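Local coordinates for angiotensin-converting enzyme (Anopheles gambiae, PDB 6S1Y), which is a zinc-dependent peptidase of the angiotensin-converting enzyme family and probably removes dipeptides from the C-terminal end of peptide substrates, at residues N185-G190 / W194-D199; H222-Y227 / Q420-G425; K288-G293 / V339-C344. One frame throughout, in Å; residues are numbered along the deposited sequence.

Interaction 1 of 3, residues N185-G190 / W194-D199; sequences NNFSSG and WLNEYD
The ring of Phe187 meets the side chain of Asn196, while a backbone bond joins Gly190 to Trp194 one helical turn further on. The CB of Phe187 points toward 194-199. CG stands beside the backbone N and opposite the carbonyl carbon (chi1 -65°), which sends the ring along the flank of the short helix 190-196. The side chain also touches Ala192 and Val193 of that helix. Only the far rim of the ring reaches Asn196: CE1 of Phe187 lies 3.9 Å from CB of Asn196, and CZ of Phe187 lies 3.8 Å from ND2 of Asn196. The two side chains cross at about a right angle, and the ring and amide planes are 46° apart. The amide is thus neither flat on the ring nor upright against it, and the contact is one of van der Waals packing.

This is the link between two helices. Helix 168-184 ends in a Schellman motif with Asn186, at positive phi, as its C-prime residue. Ser189 is the N-cap of the next helix, and its OG makes a weak hydrogen bond to the N of Ala191. Gly190 opens that helix, and its O accepts the N-H of Trp194 at 3.2 Å in a nearly straight bond (166°), the i to i+4 bond of an alpha helix. The same oxygen lies over one face of the Trp194 indole, 3.9 Å from CG of Trp194. Further out, the indole meets Phe446 of helix 431-447 edge-to-face.

Interaction 2 of 3, residues H222-Y227 / Q420-G425; sequences HAYVRY and QFYRAG
Tyr422 reaches from helix 414-429 to helix 203-233 and touches two consecutive residues there, Tyr224 and Val225. The closest ring atoms are CD2 of Tyr224 and CE1 of Tyr422, 3.6 Å apart. The rings meet obliquely, with their planes at 76° and their centroids 5.7 Å apart. Beyond the ring, OH of Tyr422 lies 3.4 Å from CG2 of Val225. That methyl sits beside the backbone N of Val225, opposite its carbonyl carbon.

In Tyr422 CG is anti to the backbone N (chi1 180°), and the ring spans the gap between the helices. The helices keep their distance: the nearest CA atoms, those of Val225 and Tyr422, are 10.0 Å apart. Outside the two segments, the OH of Tyr422 is hydrogen-bonded to OG1 of Thr264, and its side chain also touches Pro266. The side chain of Tyr224 also touches Leu583, Glu586 and Asn587 of helix 577-590. The contact is therefore part of the buried packing among helices of this largely helical peptidase.

Between the segments the chemistry is mostly apolar: ring carbons meet between the tyrosines, while the Val225 methyl packs against the phenol oxygen and CZ of Tyr422. The buried phenol oxygen finds its polar partner in Thr264, which probably helps to fix where the tip of the side chain rests against Val225.

Interaction 3 of 3, residues K288-G293 / V339-C344; sequences KMFQMG and VRIKQC
With chi1 at -75°, the ring of Phe290 swings away from its own carbonyl carbon and out from helix 286-299 toward strand 339-342. Gln343 comes the other way. Its CG is anti to its backbone N (chi1 -174°) and its chain is extended beyond CG, so the amide reaches the end of the ring. CZ of Phe290 lies 3.6 Å from OE1 of Gln343. The ring and amide planes are 69° apart, and the oxygen approaches obliquely.

Ile341 meets the neighbouring part of the rim. Its CD1 lies at the ring edge, near the ring plane, 3.8 Å from CE2 of Phe290. Its other branch, CG2, packs 4.0 Å from the same CE2 of Phe290. The amide of Gln343 is held from its nitrogen end, where NE2 is hydrogen-bonded to OE2 of Glu351. OE1 is buried against the phenyl ring and has no hydrogen-bonding partner in the model.

Strand 339-342 pairs antiparallel with strand 329-332, and the disulfide Cys326-Cys344 joins the chain shortly before strand 329-332 to the chain shortly after strand 339-342. Ile341 also touches Glu358 and Ile362 of helix 349-368, which carries the zinc ligands His357 and His361. Phe290 further contacts Trp310 of helix 307-312. The ring thus packs helix 286-299 against a strand that lies beside the zinc-binding helix.

The three contacts lie apart, with no atoms touching between them. Interaction 1 is local and only partly buried, joining residues close in sequence around one short helix. Interactions 2 and 3 are buried and bring distant parts of the chain together; interaction 3 is nested within the loop that interaction 2 closes. No two contacts share a helix or strand, although helices 190-196 and 203-233 are consecutive. Only interaction 1 has a hydrogen bond between its segments, as expected within a helix. Interaction 2 is helix-to-helix packing of aromatic and aliphatic groups. Interaction 3 is helix-to-strand packing, places an amide against a ring and has the side chain of Ile341 about 10 Å from the zinc ion.

Interaction 1 of 3, residues N185-G190 / W194-D199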
loop_
_atom_site.group_PDB
_atom_site.type_symbol
_atom_site.label_atom_id
_atom_site.label_comp_id
_atom_site.label_asym_id
_atom_site.label_seq_id
_atom_site.Cartn_x
_atom_site.Cartn_y
_atom_site.Cartn_z
ATOM N N ASN A 185 -2.001 -26.170 6.088
ATOM C CA ASN A 185 -1.832 -26.083 4.641
ATOM C C ASN A 185 -0.463 -26.577 4.185
ATOM O O ASN A 185 -0.118 -26.417 3.016
ATOM C CB ASN A 185 -2.031 -24.646 4.163
ATOM C CG ASN A 185 -3.462 -24.351 3.751
ATOM O OD1 ASN A 185 -3.819 -24.487 2.576
ATOM N ND2 ASN A 185 -4.281 -23.915 4.707
ATOM N N ASN A 186 0.331 -27.147 5.089
ATOM C CA ASN A 186 1.653 -27.693 4.766
ATOM C C ASN A 186 2.697 -26.607 4.506
ATOM O O ASN A 186 3.655 -26.831 3.767
ATOM C CB ASN A 186 1.590 -28.656 3.572
ATOM C CG ASN A 186 0.778 -29.910 3.878
ATOM O OD1 ASN A 186 0.582 -30.267 5.043
ATOM N ND2 ASN A 186 0.298 -30.581 2.828
ATOM N N PHE A 187 2.539 -25.435 5.122
ATOM C CA PHE A 187 3.571 -24.406 5.145
ATOM C C PHE A 187 4.205 -24.347 6.532
ATOM O O PHE A 187 3.545 -24.607 7.545
ATOM C CB PHE A 187 3.005 -23.020 4.809
ATOM C CG PHE A 187 2.482 -22.891 3.409
ATOM C CD1 PHE A 187 3.349 -22.699 2.349
ATOM C CD2 PHE A 187 1.125 -22.930 3.158
ATOM C CE1 PHE A 187 2.875 -22.569 1.050
ATOM C CE2 PHE A 187 0.635 -22.796 1.851
ATOM C CZ PHE A 187 1.515 -22.619 0.798
ATOM N N SER A 188 5.486 -23.964 6.571
ATOM C CA SER A 188 6.216 -23.913 7.832
ATOM C C SER A 188 5.706 -22.806 8.757
ATOM O O SER A 188 5.819 -22.931 9.989
ATOM C CB SER A 188 7.717 -23.734 7.557
ATOM O OG SER A 188 7.950 -22.890 6.431
ATOM N N SER A 189 5.149 -21.729 8.194
ATOM C CA SER A 189 4.744 -20.575 8.986
ATOM C C SER A 189 3.895 -19.639 8.136
ATOM O O SER A 189 3.884 -19.721 6.905
ATOM C CB SER A 189 5.958 -19.800 9.518
ATOM O OG SER A 189 6.567 -19.062 8.449
ATOM N N GLY A 190 3.246 -18.688 8.818
ATOM C CA GLY A 190 2.507 -17.651 8.118
ATOM C C GLY A 190 3.344 -16.874 7.119
ATOM O O GLY A 190 2.814 -16.363 6.126
ATOM N N TRP A 194 2.543 -16.084 2.995
ATOM C CA TRP A 194 2.580 -14.794 2.309
ATOM C C TRP A 194 3.574 -14.827 1.159
ATOM O O TRP A 194 3.266 -14.410 0.040
ATOM C CB TRP A 194 2.937 -13.672 3.290
ATOM C CG TRP A 194 1.796 -13.182 4.161
ATOM C CD1 TRP A 194 0.501 -13.620 4.149
ATOM C CD2 TRP A 194 1.867 -12.175 5.183
ATOM N NE1 TRP A 194 -0.239 -12.933 5.079
ATOM C CE2 TRP A 194 0.572 -12.043 5.731
ATOM C CE3 TRP A 194 2.894 -11.361 5.676
ATOM C CZ2 TRP A 194 0.282 -11.140 6.751
ATOM C CZ3 TRP A 194 2.602 -10.468 6.705
ATOM C CH2 TRP A 194 1.311 -10.370 7.232
ATOM N N LEU A 195 4.776 -15.344 1.412
ATOM C CA LEU A 195 5.785 -15.369 0.352
ATOM C C LEU A 195 5.375 -16.291 -0.791
ATOM O O LEU A 195 5.780 -16.075 -1.940
ATOM C CB LEU A 195 7.142 -15.775 0.932
ATOM C CG LEU A 195 7.884 -14.601 1.584
ATOM C CD1 LEU A 195 8.998 -15.105 2.513
ATOM C CD2 LEU A 195 8.452 -13.652 0.533
ATOM N N ASN A 196 4.555 -17.305 -0.507
ATOM C CA ASN A 196 4.112 -18.201 -1.566
ATOM C C ASN A 196 3.367 -17.469 -2.679
ATOM O O ASN A 196 3.462 -17.868 -3.840
ATOM C CB ASN A 196 3.224 -19.296 -0.978
ATOM C CG ASN A 196 2.594 -20.149 -2.046
ATOM O OD1 ASN A 196 3.293 -20.780 -2.834
ATOM N ND2 ASN A 196 1.268 -20.166 -2.085
ATOM N N GLU A 197 2.637 -16.395 -2.349
ATOM C CA GLU A 197 1.900 -15.627 -3.348
ATOM C C GLU A 197 2.782 -15.056 -4.452
ATOM O O GLU A 197 2.255 -14.639 -5.480
ATOM C CB GLU A 197 1.142 -14.478 -2.673
ATOM C CG GLU A 197 0.033 -14.945 -1.735
ATOM C CD GLU A 197 -1.053 -15.728 -2.476
ATOM O OE1 GLU A 197 -1.719 -15.142 -3.354
ATOM O OE2 GLU A 197 -1.220 -16.933 -2.196
ATOM N N TYR A 198 4.105 -15.023 -4.273
ATOM C CA TYR A 198 5.008 -14.483 -5.283
ATOM C C TYR A 198 5.695 -15.575 -6.087
ATOM O O TYR A 198 6.423 -15.266 -7.042
ATOM C CB TYR A 198 6.049 -13.569 -4.621
ATOM C CG TYR A 198 5.391 -12.364 -3.959
ATOM C CD1 TYR A 198 5.145 -11.198 -4.675
ATOM C CD2 TYR A 198 4.995 -12.412 -2.626
ATOM C CE1 TYR A 198 4.530 -10.113 -4.082
ATOM C CE2 TYR A 198 4.381 -11.328 -2.023
ATOM C CZ TYR A 198 4.151 -10.188 -2.758
ATOM O OH TYR A 198 3.544 -9.127 -2.139
ATOM N N ASP A 199 5.493 -16.831 -5.713
ATOM C CA ASP A 199 5.821 -17.978 -6.550
ATOM C C ASP A 199 7.274 -17.942 -7.018
ATOM O O ASP A 199 7.583 -17.936 -8.209
ATOM C CB ASP A 199 4.849 -18.039 -7.735
ATOM C CG ASP A 199 5.003 -19.308 -8.542
ATOM O OD1 ASP A 199 5.244 -20.377 -7.919
ATOM O OD2 ASP A 199 4.885 -19.230 -9.790
#

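Interaction 2 of 3, residues H222-Y227 / Q420-G425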
loop_
_atom_site.group_PDB
_atom_site.type_symbol
_atom_site.label_atom_id
_atom_site.label_comp_id
_atom_site.label_asym_id
_atom_site.label_seq_id
_atom_site.Cartn_x
_atom_site.Cartn_y
_atom_site.Cartn_z
ATOM N N HIS A 222 17.805 10.668 3.456
ATOM C CA HIS A 222 17.687 10.738 4.905
ATOM C C HIS A 222 18.625 11.774 5.499
ATOM O O HIS A 222 18.240 12.529 6.397
ATOM C CB HIS A 222 17.994 9.359 5.487
ATOM C CG HIS A 222 18.057 9.323 6.975
ATOM N ND1 HIS A 222 19.100 9.871 7.684
ATOM C CD2 HIS A 222 17.206 8.801 7.887
ATOM C CE1 HIS A 222 18.877 9.709 8.973
ATOM N NE2 HIS A 222 17.739 9.056 9.123
ATOM N N ALA A 223 19.864 11.825 5.020
ATOM C CA ALA A 223 20.834 12.753 5.606
ATOM C C ALA A 223 20.473 14.202 5.304
ATOM O O ALA A 223 20.659 15.085 6.142
ATOM C CB ALA A 223 22.228 12.432 5.087
ATOM N N TYR A 224 19.961 14.473 4.107
ATOM C CA TYR A 224 19.565 15.842 3.779
ATOM C C TYR A 224 18.352 16.270 4.593
ATOM O O TYR A 224 18.334 17.356 5.177
ATOM C CB TYR A 224 19.289 15.962 2.285
ATOM C CG TYR A 224 19.050 17.398 1.852
ATOM C CD1 TYR A 224 20.119 18.235 1.592
ATOM C CD2 TYR A 224 17.766 17.923 1.768
ATOM C CE1 TYR A 224 19.929 19.552 1.233
ATOM C CE2 TYR A 224 17.553 19.256 1.377
ATOM C CZ TYR A 224 18.638 20.063 1.117
ATOM O OH TYR A 224 18.460 21.365 0.750
ATOM N N VAL A 225 17.337 15.414 4.675
ATOM C CA VAL A 225 16.145 15.746 5.458
ATOM C C VAL A 225 16.527 16.033 6.901
ATOM O O VAL A 225 16.093 17.031 7.492
ATOM C CB VAL A 225 15.105 14.610 5.367
ATOM C CG1 VAL A 225 13.927 14.848 6.306
ATOM C CG2 VAL A 225 14.612 14.471 3.935
ATOM N N ARG A 226 17.346 15.172 7.497
ATOM C CA ARG A 226 17.760 15.387 8.877
ATOM C C ARG A 226 18.488 16.716 9.036
ATOM O O ARG A 226 18.252 17.452 10.001
ATOM C CB ARG A 226 18.630 14.224 9.341
ATOM C CG ARG A 226 19.304 14.401 10.713
ATOM C CD ARG A 226 20.017 13.130 11.164
ATOM N NE ARG A 226 21.152 12.781 10.323
ATOM C CZ ARG A 226 21.854 11.650 10.452
ATOM N NH1 ARG A 226 21.526 10.786 11.385
ATOM N NH2 ARG A 226 22.881 11.395 9.638
ATOM N N TYR A 227 19.371 17.051 8.096
ATOM C CA TYR A 227 20.063 18.328 8.169
ATOM C C TYR A 227 19.075 19.493 8.154
ATOM O O TYR A 227 19.201 20.435 8.949
ATOM C CB TYR A 227 21.060 18.426 7.017
ATOM C CG TYR A 227 21.681 19.789 6.876
ATOM C CD1 TYR A 227 21.075 20.787 6.103
ATOM C CD2 TYR A 227 22.873 20.077 7.495
ATOM C CE1 TYR A 227 21.649 22.044 5.987
ATOM C CE2 TYR A 227 23.461 21.306 7.381
ATOM C CZ TYR A 227 22.853 22.283 6.638
ATOM O OH TYR A 227 23.468 23.487 6.570
ATOM N N GLN A 420 11.619 19.304 -7.714
ATOM C CA GLN A 420 10.753 18.246 -8.221
ATOM C C GLN A 420 11.297 16.868 -7.872
ATOM O O GLN A 420 10.578 16.030 -7.312
ATOM C CB GLN A 420 10.608 18.403 -9.740
ATOM C CG GLN A 420 9.805 17.301 -10.426
ATOM C CD GLN A 420 9.973 17.305 -11.942
ATOM O OE1 GLN A 420 10.499 18.259 -12.536
ATOM N NE2 GLN A 420 9.531 16.227 -12.577
ATOM N N PHE A 421 12.568 16.610 -8.196
ATOM C CA PHE A 421 13.184 15.328 -7.847
ATOM C C PHE A 421 13.127 15.084 -6.339
ATOM O O PHE A 421 12.922 13.951 -5.877
ATOM C CB PHE A 421 14.651 15.293 -8.306
ATOM C CG PHE A 421 14.859 15.498 -9.787
ATOM C CD1 PHE A 421 13.859 15.214 -10.714
ATOM C CD2 PHE A 421 16.069 15.988 -10.254
ATOM C CE1 PHE A 421 14.068 15.431 -12.101
ATOM C CE2 PHE A 421 16.297 16.199 -11.628
ATOM C CZ PHE A 421 15.299 15.914 -12.550
ATOM N N TYR A 422 13.354 16.136 -5.555
ATOM C CA TYR A 422 13.335 16.014 -4.104
ATOM C C TYR A 422 11.964 15.585 -3.619
ATOM O O TYR A 422 11.834 14.598 -2.886
ATOM C CB TYR A 422 13.731 17.344 -3.480
ATOM C CG TYR A 422 13.741 17.338 -1.991
ATOM C CD1 TYR A 422 14.759 16.666 -1.284
ATOM C CD2 TYR A 422 12.744 17.987 -1.261
ATOM C CE1 TYR A 422 14.779 16.651 0.102
ATOM C CE2 TYR A 422 12.766 17.996 0.130
ATOM C CZ TYR A 422 13.784 17.317 0.804
ATOM O OH TYR A 422 13.821 17.297 2.169
ATOM N N ARG A 423 10.926 16.313 -4.017
ATOM C CA ARG A 423 9.579 15.918 -3.645
ATOM C C ARG A 423 9.334 14.452 -3.978
ATOM O O ARG A 423 8.826 13.693 -3.142
ATOM C CB ARG A 423 8.544 16.802 -4.350
ATOM C CG ARG A 423 7.099 16.310 -4.105
ATOM C CD ARG A 423 6.038 17.288 -4.586
ATOM N NE ARG A 423 5.918 18.409 -3.660
ATOM C CZ ARG A 423 5.195 18.380 -2.542
ATOM N NH1 ARG A 423 4.502 17.297 -2.219
ATOM N NH2 ARG A 423 5.159 19.447 -1.755
ATOM N N ALA A 424 9.692 14.027 -5.202
ATOM C CA ALA A 424 9.463 12.626 -5.547
ATOM C C ALA A 424 10.205 11.692 -4.579
ATOM O O ALA A 424 9.650 10.685 -4.133
ATOM C CB ALA A 424 9.875 12.351 -6.998
ATOM N N GLY A 425 11.459 12.013 -4.245
ATOM C CA GLY A 425 12.215 11.159 -3.338
ATOM C C GLY A 425 11.565 11.019 -1.974
ATOM O O GLY A 425 11.480 9.910 -1.422
#

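Interaction 3 of 3, residues K288-G293 / V339-C344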
loop_
_atom_site.group_PDB
_atom_site.type_symbol
_atom_site.label_atom_id
_atom_site.label_comp_id
_atom_site.label_asym_id
_atom_site.label_seq_id
_atom_site.Cartn_x
_atom_site.Cartn_y
_atom_site.Cartn_z
ATOM N N LYS A 288 -15.271 15.431 -8.177
ATOM C CA LYS A 288 -14.425 15.943 -9.251
ATOM C C LYS A 288 -13.108 15.172 -9.306
ATOM O O LYS A 288 -12.622 14.835 -10.389
ATOM C CB LYS A 288 -14.194 17.443 -9.050
ATOM C CG LYS A 288 -13.261 18.115 -10.055
ATOM C CD LYS A 288 -13.782 18.077 -11.483
ATOM C CE LYS A 288 -13.017 19.067 -12.382
ATOM N NZ LYS A 288 -13.154 18.740 -13.845
ATOM N N MET A 289 -12.541 14.835 -8.138
ATOM C CA MET A 289 -11.241 14.159 -8.123
ATOM C C MET A 289 -11.337 12.775 -8.749
ATOM O O MET A 289 -10.468 12.387 -9.542
ATOM C CB MET A 289 -10.706 14.065 -6.687
ATOM C CG MET A 289 -10.261 15.391 -6.114
ATOM S SD MET A 289 -10.215 15.417 -4.312
ATOM C CE MET A 289 -8.744 14.419 -3.991
ATOM N N PHE A 290 -12.391 12.024 -8.421
ATOM C CA PHE A 290 -12.569 10.709 -9.039
ATOM C C PHE A 290 -12.918 10.821 -10.520
ATOM O O PHE A 290 -12.505 9.974 -11.323
ATOM C CB PHE A 290 -13.647 9.932 -8.285
ATOM C CG PHE A 290 -13.181 9.393 -6.958
ATOM C CD1 PHE A 290 -13.266 10.160 -5.817
ATOM C CD2 PHE A 290 -12.653 8.122 -6.860
ATOM C CE1 PHE A 290 -12.831 9.679 -4.599
ATOM C CE2 PHE A 290 -12.214 7.632 -5.656
ATOM C CZ PHE A 290 -12.310 8.415 -4.513
ATOM N N GLN A 291 -13.656 11.858 -10.904
ATOM C CA GLN A 291 -13.949 12.077 -12.314
ATOM C C GLN A 291 -12.668 12.257 -13.108
ATOM O O GLN A 291 -12.511 11.685 -14.189
ATOM C CB GLN A 291 -14.860 13.295 -12.465
ATOM C CG GLN A 291 -16.326 12.989 -12.199
ATOM C CD GLN A 291 -17.200 14.232 -12.078
ATOM O OE1 GLN A 291 -16.744 15.308 -11.671
ATOM N NE2 GLN A 291 -18.478 14.080 -12.420
ATOM N N MET A 292 -11.707 12.999 -12.564
ATOM C CA MET A 292 -10.447 13.172 -13.283
ATOM C C MET A 292 -9.638 11.885 -13.356
ATOM O O MET A 292 -8.963 11.646 -14.362
ATOM C CB MET A 292 -9.642 14.279 -12.638
ATOM C CG MET A 292 -10.252 15.627 -12.965
ATOM S SD MET A 292 -9.419 16.943 -12.094
ATOM C CE MET A 292 -7.853 16.917 -12.973
ATOM N N GLY A 293 -9.706 11.025 -12.341
ATOM C CA GLY A 293 -9.031 9.743 -12.446
ATOM C C GLY A 293 -9.714 8.819 -13.441
ATOM O O GLY A 293 -9.051 8.043 -14.137
ATOM N N VAL A 339 -18.275 -2.693 -8.510
ATOM C CA VAL A 339 -16.954 -2.353 -8.002
ATOM C C VAL A 339 -17.091 -1.043 -7.246
ATOM O O VAL A 339 -17.819 -0.141 -7.686
ATOM C CB VAL A 339 -15.915 -2.248 -9.145
ATOM C CG1 VAL A 339 -15.679 -3.625 -9.778
ATOM C CG2 VAL A 339 -16.355 -1.243 -10.198
ATOM N N ARG A 340 -16.410 -0.938 -6.101
ATOM C CA ARG A 340 -16.659 0.200 -5.233
ATOM C C ARG A 340 -15.400 0.628 -4.491
ATOM O O ARG A 340 -14.555 -0.190 -4.124
ATOM C CB ARG A 340 -17.752 -0.102 -4.195
ATOM C CG ARG A 340 -18.948 -0.832 -4.742
ATOM C CD ARG A 340 -20.012 -1.043 -3.677
ATOM N NE ARG A 340 -20.866 -2.182 -4.010
ATOM C CZ ARG A 340 -21.819 -2.661 -3.220
ATOM N NH1 ARG A 340 -22.055 -2.094 -2.052
ATOM N NH2 ARG A 340 -22.526 -3.715 -3.605
ATOM N N ILE A 341 -15.329 1.929 -4.229
ATOM C CA ILE A 341 -14.296 2.516 -3.398
ATOM C C ILE A 341 -14.954 3.076 -2.154
ATOM O O ILE A 341 -16.029 3.688 -2.226
ATOM C CB ILE A 341 -13.510 3.607 -4.164
ATOM C CG1 ILE A 341 -12.568 2.935 -5.163
ATOM C CG2 ILE A 341 -12.778 4.532 -3.193
ATOM C CD1 ILE A 341 -11.838 3.896 -6.119
ATOM N N LYS A 342 -14.302 2.878 -1.017
ATOM C CA LYS A 342 -14.683 3.503 0.241
ATOM C C LYS A 342 -13.480 4.336 0.667
ATOM O O LYS A 342 -12.427 3.789 1.022
ATOM C CB LYS A 342 -15.060 2.453 1.286
ATOM C CG LYS A 342 -15.413 3.026 2.644
ATOM C CD LYS A 342 -16.181 2.001 3.499
ATOM C CE LYS A 342 -15.430 0.675 3.643
ATOM N NZ LYS A 342 -14.274 0.767 4.569
ATOM N N GLN A 343 -13.621 5.652 0.599
ATOM C CA GLN A 343 -12.526 6.562 0.878
ATOM C C GLN A 343 -13.071 7.802 1.558
ATOM O O GLN A 343 -14.041 8.406 1.080
ATOM C CB GLN A 343 -11.780 6.951 -0.407
ATOM C CG GLN A 343 -10.531 7.792 -0.151
ATOM C CD GLN A 343 -9.672 7.976 -1.391
ATOM O OE1 GLN A 343 -9.747 7.204 -2.344
ATOM N NE2 GLN A 343 -8.837 9.014 -1.376
ATOM N N CYS A 344 -12.445 8.182 2.667
ATOM C CA CYS A 344 -12.820 9.407 3.371
ATOM C C CYS A 344 -12.010 10.567 2.787
ATOM O O CYS A 344 -11.232 11.248 3.443
ATOM C CB CYS A 344 -12.653 9.229 4.875
ATOM S SG CYS A 344 -13.723 7.855 5.509
#